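Local coordinates for DnaD-like replication protein (Streptococcus mutans UA159, PDB 2ZC2) that probably takes part in the initiation of DNA replication and binds zinc ions, at residues K34-A43 with L62-L73. Numbering follows the deposited sequence.
Sequences KTDPDLVRSA and LRNWRHEGISTL. With ZN (zinc ion), chain E.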
ATOM      1  N   LYS A  34      -8.468   8.723   0.834  1.00 31.72           N
ATOM      2  CA  LYS A  34      -7.508   9.840   0.873  1.00 31.51           C
ATOM      3  C   LYS A  34      -6.146   9.430   1.467  1.00 29.68           C
ATOM      4  O   LYS A  34      -5.603  10.148   2.301  1.00 30.49           O
ATOM      5  CB  LYS A  34      -8.059  10.998   1.722  1.00 31.92           C
ATOM      6  CG  LYS A  34      -9.507  11.398   1.508  1.00 33.79           C
ATOM      7  CD  LYS A  34      -9.829  11.767   0.097  1.00 35.61           C
ATOM      8  CE  LYS A  34     -11.365  12.134  -0.031  1.00 38.21           C
ATOM      9  NZ  LYS A  34     -11.927  11.931  -1.424  1.00 37.78           N
ATOM     10  N   THR A  35      -5.675   8.241   1.110  1.00 27.22           N
ATOM     11  CA  THR A  35      -4.380   7.708   1.543  1.00 25.86           C
ATOM     12  C   THR A  35      -3.335   8.118   0.500  1.00 23.77           C
ATOM     13  O   THR A  35      -3.491   7.835  -0.709  1.00 21.62           O
ATOM     14  CB  THR A  35      -4.430   6.151   1.672  1.00 27.11           C
ATOM     15  OG1 THR A  35      -5.581   5.796   2.478  1.00 27.21           O
ATOM     16  CG2 THR A  35      -3.167   5.635   2.335  1.00 26.80           C
ATOM     17  N   ASP A  36      -2.354   8.876   0.960  1.00 20.44           N
ATOM     18  CA  ASP A  36      -1.184   9.263   0.128  1.00 20.40           C
ATOM     19  C   ASP A  36      -0.593   8.043  -0.571  1.00 20.31           C
ATOM     20  O   ASP A  36      -0.283   7.071   0.100  1.00 20.79           O
ATOM     21  CB  ASP A  36      -0.167   9.823   1.093  1.00 19.87           C
ATOM     22  CG  ASP A  36       1.064  10.401   0.436  1.00 18.65           C
ATOM     23  OD1 ASP A  36       1.253  10.426  -0.809  1.00 16.93           O
ATOM     24  OD2 ASP A  36       1.851  10.853   1.253  1.00 17.39           O
ATOM     25  N   PRO A  37      -0.501   8.047  -1.928  1.00 19.94           N
ATOM     26  CA  PRO A  37       0.155   6.887  -2.595  1.00 19.66           C
ATOM     27  C   PRO A  37       1.562   6.569  -2.037  1.00 20.36           C
ATOM     28  O   PRO A  37       1.964   5.421  -2.121  1.00 18.25           O
ATOM     29  CB  PRO A  37       0.249   7.288  -4.070  1.00 19.46           C
ATOM     30  CG  PRO A  37      -0.333   8.726  -4.147  1.00 22.15           C
ATOM     31  CD  PRO A  37      -1.041   9.030  -2.873  1.00 19.49           C
ATOM     32  N   ASP A  38       2.280   7.560  -1.455  1.00 19.08           N
ATOM     33  CA  ASP A  38       3.626   7.271  -0.959  1.00 20.18           C
ATOM     34  C   ASP A  38       3.605   6.594   0.386  1.00 19.33           C
ATOM     35  O   ASP A  38       4.556   5.952   0.745  1.00 19.51           O
ATOM     36  CB  ASP A  38       4.540   8.489  -0.983  1.00 20.93           C
ATOM     37  CG  ASP A  38       4.744   9.001  -2.399  1.00 24.34           C
ATOM     38  OD1 ASP A  38       5.608   8.443  -3.098  1.00 26.05           O
ATOM     39  OD2 ASP A  38       4.005   9.921  -2.844  1.00 28.11           O
ATOM     40  N   LEU A  39       2.475   6.721   1.085  1.00 18.44           N
ATOM     41  CA  LEU A  39       2.217   5.940   2.267  1.00 16.85           C
ATOM     42  C   LEU A  39       1.919   4.469   1.922  1.00 16.57           C
ATOM     43  O   LEU A  39       2.415   3.541   2.615  1.00 16.95           O
ATOM     44  CB  LEU A  39       1.063   6.529   3.069  1.00 15.97           C
ATOM     45  CG  LEU A  39       0.835   5.753   4.389  1.00 16.77           C
ATOM     46  CD1 LEU A  39       2.016   6.039   5.359  1.00 13.05           C
ATOM     47  CD2 LEU A  39      -0.507   6.023   5.064  1.00 15.81           C
ATOM     48  N   VAL A  40       1.111   4.268   0.880  1.00 16.82           N
ATOM     49  CA  VAL A  40       0.890   2.935   0.312  1.00 16.30           C
ATOM     50  C   VAL A  40       2.215   2.257  -0.086  1.00 16.31           C
ATOM     51  O   VAL A  40       2.490   1.098   0.268  1.00 13.87           O
ATOM     52  CB  VAL A  40      -0.147   2.941  -0.837  1.00 16.58           C
ATOM     53  CG1 VAL A  40      -0.396   1.523  -1.369  1.00 15.63           C
ATOM     54  CG2 VAL A  40      -1.506   3.508  -0.362  1.00 14.16           C
ATOM     55  N   ARG A  41       3.027   2.988  -0.848  1.00 16.74           N
ATOM     56  CA  ARG A  41       4.315   2.520  -1.244  1.00 16.77           C
ATOM     57  C   ARG A  41       5.207   2.197  -0.018  1.00 16.13           C
ATOM     58  O   ARG A  41       5.957   1.187  -0.042  1.00 15.13           O
ATOM     59  CB  ARG A  41       4.977   3.579  -2.163  1.00 17.03           C
ATOM     60  CG  ARG A  41       6.487   3.387  -2.455  1.00 19.25           C
ATOM     61  CD  ARG A  41       6.976   4.440  -3.525  1.00 21.41           C
ATOM     62  NE  ARG A  41       6.304   4.248  -4.826  1.00 26.40           N
ATOM     63  CZ  ARG A  41       5.379   5.043  -5.366  1.00 28.65           C
ATOM     64  NH1 ARG A  41       4.937   6.138  -4.741  1.00 27.95           N
ATOM     65  NH2 ARG A  41       4.897   4.733  -6.559  1.00 28.64           N
ATOM     66  N   SER A  42       5.145   3.002   1.040  1.00 13.49           N
ATOM     67  CA  SER A  42       5.963   2.617   2.195  1.00 14.69           C
ATOM     68  C   SER A  42       5.441   1.407   2.997  1.00 12.62           C
ATOM     69  O   SER A  42       6.233   0.726   3.644  1.00 10.73           O
ATOM     70  CB  SER A  42       6.246   3.767   3.089  1.00 13.18           C
ATOM     71  OG  SER A  42       5.092   4.115   3.730  1.00 25.61           O
ATOM     72  N   ALA A  43       4.147   1.087   2.859  1.00 12.80           N
ATOM     73  CA  ALA A  43       3.624  -0.198   3.392  1.00 12.05           C
ATOM     74  C   ALA A  43       4.166  -1.345   2.580  1.00 12.90           C
ATOM     75  O   ALA A  43       4.560  -2.377   3.135  1.00 13.55           O
ATOM     76  CB  ALA A  43       2.131  -0.179   3.454  1.00 12.02           C
ATOM     77  N   LEU A  62      -1.109  -1.074   6.277  1.00 20.91           N
ATOM     78  CA  LEU A  62      -1.904   0.122   6.054  1.00 20.90           C
ATOM     79  C   LEU A  62      -3.006   0.307   7.099  1.00 23.31           C
ATOM     80  O   LEU A  62      -3.259   1.441   7.534  1.00 21.75           O
ATOM     81  CB  LEU A  62      -2.548   0.140   4.657  1.00 21.34           C
ATOM     82  CG  LEU A  62      -1.537   0.385   3.554  1.00 19.27           C
ATOM     83  CD1 LEU A  62      -2.153   0.081   2.213  1.00 17.72           C
ATOM     84  CD2 LEU A  62      -0.975   1.837   3.683  1.00 20.54           C
ATOM     85  N   ARG A  63      -3.667  -0.796   7.484  1.00 23.61           N
ATOM     86  CA  ARG A  63      -4.740  -0.751   8.510  1.00 25.73           C
ATOM     87  C   ARG A  63      -4.220  -0.390   9.870  1.00 24.79           C
ATOM     88  O   ARG A  63      -4.834   0.373  10.584  1.00 26.69           O
ATOM     89  CB  ARG A  63      -5.501  -2.095   8.627  1.00 24.28           C
ATOM     90  CG  ARG A  63      -6.497  -2.266   7.600  1.00 28.33           C
ATOM     91  CD  ARG A  63      -7.478  -3.389   7.979  1.00 29.88           C
ATOM     92  NE  ARG A  63      -6.736  -4.588   8.296  1.00 29.94           N
ATOM     93  CZ  ARG A  63      -6.422  -5.519   7.400  1.00 27.08           C
ATOM     94  NH1 ARG A  63      -6.828  -5.395   6.157  1.00 23.47           N
ATOM     95  NH2 ARG A  63      -5.752  -6.599   7.792  1.00 30.17           N
ATOM     96  N   ASN A  64      -3.110  -0.972  10.272  1.00 27.13           N
ATOM     97  CA  ASN A  64      -2.517  -0.543  11.527  1.00 28.99           C
ATOM     98  C   ASN A  64      -2.216   0.970  11.504  1.00 29.07           C
ATOM     99  O   ASN A  64      -2.570   1.668  12.451  1.00 29.39           O
ATOM    100  CB  ASN A  64      -1.295  -1.385  11.885  1.00 30.88           C
ATOM    101  CG  ASN A  64      -0.508  -0.800  13.037  1.00 36.07           C
ATOM    102  OD1 ASN A  64       0.532  -0.145  12.824  1.00 37.54           O
ATOM    103  ND2 ASN A  64      -1.021  -0.986  14.275  1.00 37.76           N
ATOM    104  N   TRP A  65      -1.642   1.491  10.418  1.00 28.82           N
ATOM    105  CA  TRP A  65      -1.421   2.949  10.280  1.00 30.45           C
ATOM    106  C   TRP A  65      -2.720   3.761  10.289  1.00 31.56           C
ATOM    107  O   TRP A  65      -2.797   4.766  10.960  1.00 31.72           O
ATOM    108  CB  TRP A  65      -0.587   3.317   9.021  1.00 30.65           C
ATOM    109  CG  TRP A  65       0.836   2.936   9.124  1.00 30.32           C
ATOM    110  CD1 TRP A  65       1.520   2.687  10.265  1.00 32.62           C
ATOM    111  CD2 TRP A  65       1.767   2.706   8.030  1.00 30.60           C
ATOM    112  NE1 TRP A  65       2.822   2.304   9.961  1.00 33.72           N
ATOM    113  CE2 TRP A  65       3.001   2.327   8.602  1.00 30.33           C
ATOM    114  CE3 TRP A  65       1.660   2.759   6.628  1.00 26.01           C
ATOM    115  CZ2 TRP A  65       4.151   2.037   7.819  1.00 30.94           C
ATOM    116  CZ3 TRP A  65       2.782   2.485   5.869  1.00 28.11           C
ATOM    117  CH2 TRP A  65       4.014   2.128   6.465  1.00 31.31           C
ATOM    118  N   ARG A  66      -3.744   3.325   9.563  1.00 32.93           N
ATOM    119  CA  ARG A  66      -5.016   4.033   9.599  1.00 35.89           C
ATOM    120  C   ARG A  66      -5.660   4.117  10.995  1.00 37.10           C
ATOM    121  O   ARG A  66      -6.310   5.122  11.319  1.00 37.24           O
ATOM    122  CB  ARG A  66      -6.006   3.414   8.648  1.00 36.26           C
ATOM    123  CG  ARG A  66      -7.291   4.237   8.564  1.00 41.61           C
ATOM    124  CD  ARG A  66      -8.463   3.467   7.987  1.00 48.95           C
ATOM    125  NE  ARG A  66      -9.385   4.346   7.245  1.00 54.10           N
ATOM    126  CZ  ARG A  66     -10.317   5.148   7.778  1.00 54.83           C
ATOM    127  NH1 ARG A  66     -10.487   5.233   9.099  1.00 53.74           N
ATOM    128  NH2 ARG A  66     -11.079   5.886   6.965  1.00 55.42           N
ATOM    129  N   HIS A  67      -5.486   3.060  11.802  1.00 38.47           N
ATOM    130  CA  HIS A  67      -6.021   2.975  13.179  1.00 39.99           C
ATOM    131  C   HIS A  67      -5.480   4.095  14.032  1.00 40.36           C
ATOM    132  O   HIS A  67      -6.150   4.556  14.969  1.00 40.69           O
ATOM    133  CB  HIS A  67      -5.604   1.661  13.890  1.00 40.10           C
ATOM    134  CG  HIS A  67      -6.456   0.470  13.557  1.00 43.23           C
ATOM    135  ND1 HIS A  67      -7.635   0.562  12.847  1.00 45.64           N
ATOM    136  CD2 HIS A  67      -6.315  -0.842  13.881  1.00 45.45           C
ATOM    137  CE1 HIS A  67      -8.169  -0.644  12.728  1.00 47.59           C
ATOM    138  NE2 HIS A  67      -7.387  -1.513  13.342  1.00 47.42           N
ATOM    139  N   GLU A  68      -4.233   4.456  13.743  1.00 40.40           N
ATOM    140  CA  GLU A  68      -3.500   5.492  14.455  1.00 41.07           C
ATOM    141  C   GLU A  68      -3.683   6.863  13.784  1.00 40.38           C
ATOM    142  O   GLU A  68      -2.961   7.809  14.092  1.00 40.41           O
ATOM    143  CB  GLU A  68      -2.014   5.124  14.559  1.00 40.83           C
ATOM    144  CG  GLU A  68      -1.765   3.777  15.214  1.00 43.69           C
ATOM    145  CD  GLU A  68      -0.420   3.149  14.835  1.00 49.63           C
ATOM    146  OE1 GLU A  68       0.313   3.726  13.983  1.00 54.24           O
ATOM    147  OE2 GLU A  68      -0.094   2.067  15.381  1.00 50.19           O
ATOM    148  N   GLY A  69      -4.665   6.958  12.889  1.00 39.21           N
ATOM    149  CA  GLY A  69      -4.996   8.218  12.243  1.00 37.91           C
ATOM    150  C   GLY A  69      -4.002   8.663  11.172  1.00 37.39           C
ATOM    151  O   GLY A  69      -4.115   9.797  10.660  1.00 37.05           O
ATOM    152  N   ILE A  70      -3.068   7.762  10.816  1.00 35.69           N
ATOM    153  CA  ILE A  70      -2.040   8.014   9.791  1.00 34.06           C
ATOM    154  C   ILE A  70      -2.489   7.644   8.372  1.00 33.21           C
ATOM    155  O   ILE A  70      -2.701   6.444   8.046  1.00 32.56           O
ATOM    156  CB  ILE A  70      -0.696   7.283  10.077  1.00 34.34           C
ATOM    157  CG1 ILE A  70      -0.116   7.636  11.454  1.00 33.49           C
ATOM    158  CG2 ILE A  70       0.318   7.620   8.990  1.00 34.30           C
ATOM    159  CD1 ILE A  70       0.972   6.642  11.912  1.00 35.09           C
ATOM    160  N   SER A  71      -2.587   8.678   7.527  1.00 31.00           N
ATOM    161  CA  SER A  71      -2.976   8.536   6.126  1.00 29.26           C
ATOM    162  C   SER A  71      -1.971   9.215   5.156  1.00 27.11           C
ATOM    163  O   SER A  71      -2.085   9.109   3.957  1.00 26.34           O
ATOM    164  CB  SER A  71      -4.410   9.074   5.927  1.00 28.88           C
ATOM    165  OG  SER A  71      -4.430  10.484   6.144  1.00 30.23           O
ATOM    166  N   THR A  72      -0.962   9.898   5.660  1.00 26.34           N
ATOM    167  CA  THR A  72      -0.024  10.467   4.721  1.00 25.31           C
ATOM    168  C   THR A  72       1.349  10.090   5.162  1.00 26.55           C
ATOM    169  O   THR A  72       1.576   9.871   6.340  1.00 26.00           O
ATOM    170  CB  THR A  72      -0.123  12.033   4.587  1.00 25.37           C
ATOM    171  OG1 THR A  72       0.433  12.664   5.749  1.00 22.85           O
ATOM    172  CG2 THR A  72      -1.558  12.489   4.363  1.00 20.67           C
ATOM    173  N   LEU A  73       2.277  10.060   4.222  1.00 28.36           N
ATOM    174  CA  LEU A  73       3.659   9.698   4.555  1.00 31.67           C
ATOM    175  C   LEU A  73       4.369  10.672   5.526  1.00 32.68           C
ATOM    176  O   LEU A  73       5.059  10.220   6.442  1.00 32.39           O
ATOM    177  CB  LEU A  73       4.475   9.445   3.278  1.00 31.36           C
ATOM    178  CG  LEU A  73       5.670   8.466   3.368  1.00 35.17           C
ATOM    179  CD1 LEU A  73       6.947   9.167   3.074  1.00 35.20           C
ATOM    180  CD2 LEU A  73       5.735   7.676   4.682  1.00 35.84           C
TER
HETATM  181 ZN    ZN E 505       5.723   9.246  -5.065  0.50 27.70          ZN
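The side chains of Leu39 and Trp65 run alongside each other with opposite headings where helix 37-50 meets the end of helix 55-67. With its CG anti to the backbone N (chi1 -176°), Leu39 sends CD1 to the six-membered part of the indole, 3.5 Å from Trp65 CE3, while CD2 goes the other way, onto the backbone of Ser71. The leading edge of the indole reaches the helix backbone, Trp65 CZ3 lying 3.4 Å from Leu39 O, close to the ring plane. That carbonyl already accepts two bonds, from Ala43 N and Ser42 OG, both from the same face. Ala43 CB packs 3.7 Å from both Trp65 CZ3 and Leu62 CD2, and Leu73 CD2 closes on Leu39 CD1 at 4.1 Å.

Asp36 ties the chain after the Schellman turn at Gly69 to the start of helix 37-50. Asp36 N donates to Ser71 O at 3.0 Å. Its carboxylate works in two directions: OD2 takes Leu73 N on the anti side in a nearly straight bond (171°), and OD1, approached from above the carboxylate plane, caps Asp38 N.

Asp38 turns outward, and its OD1 binds zinc at 2.1 Å. Asp36 is thus an N-cap that also grips the first turn of helix 73-76, joining the start of helix 37-50 to the start of helix 73-76 in this all-helical DnaB/DnaD-family domain, beside the zinc ion held by Asp38.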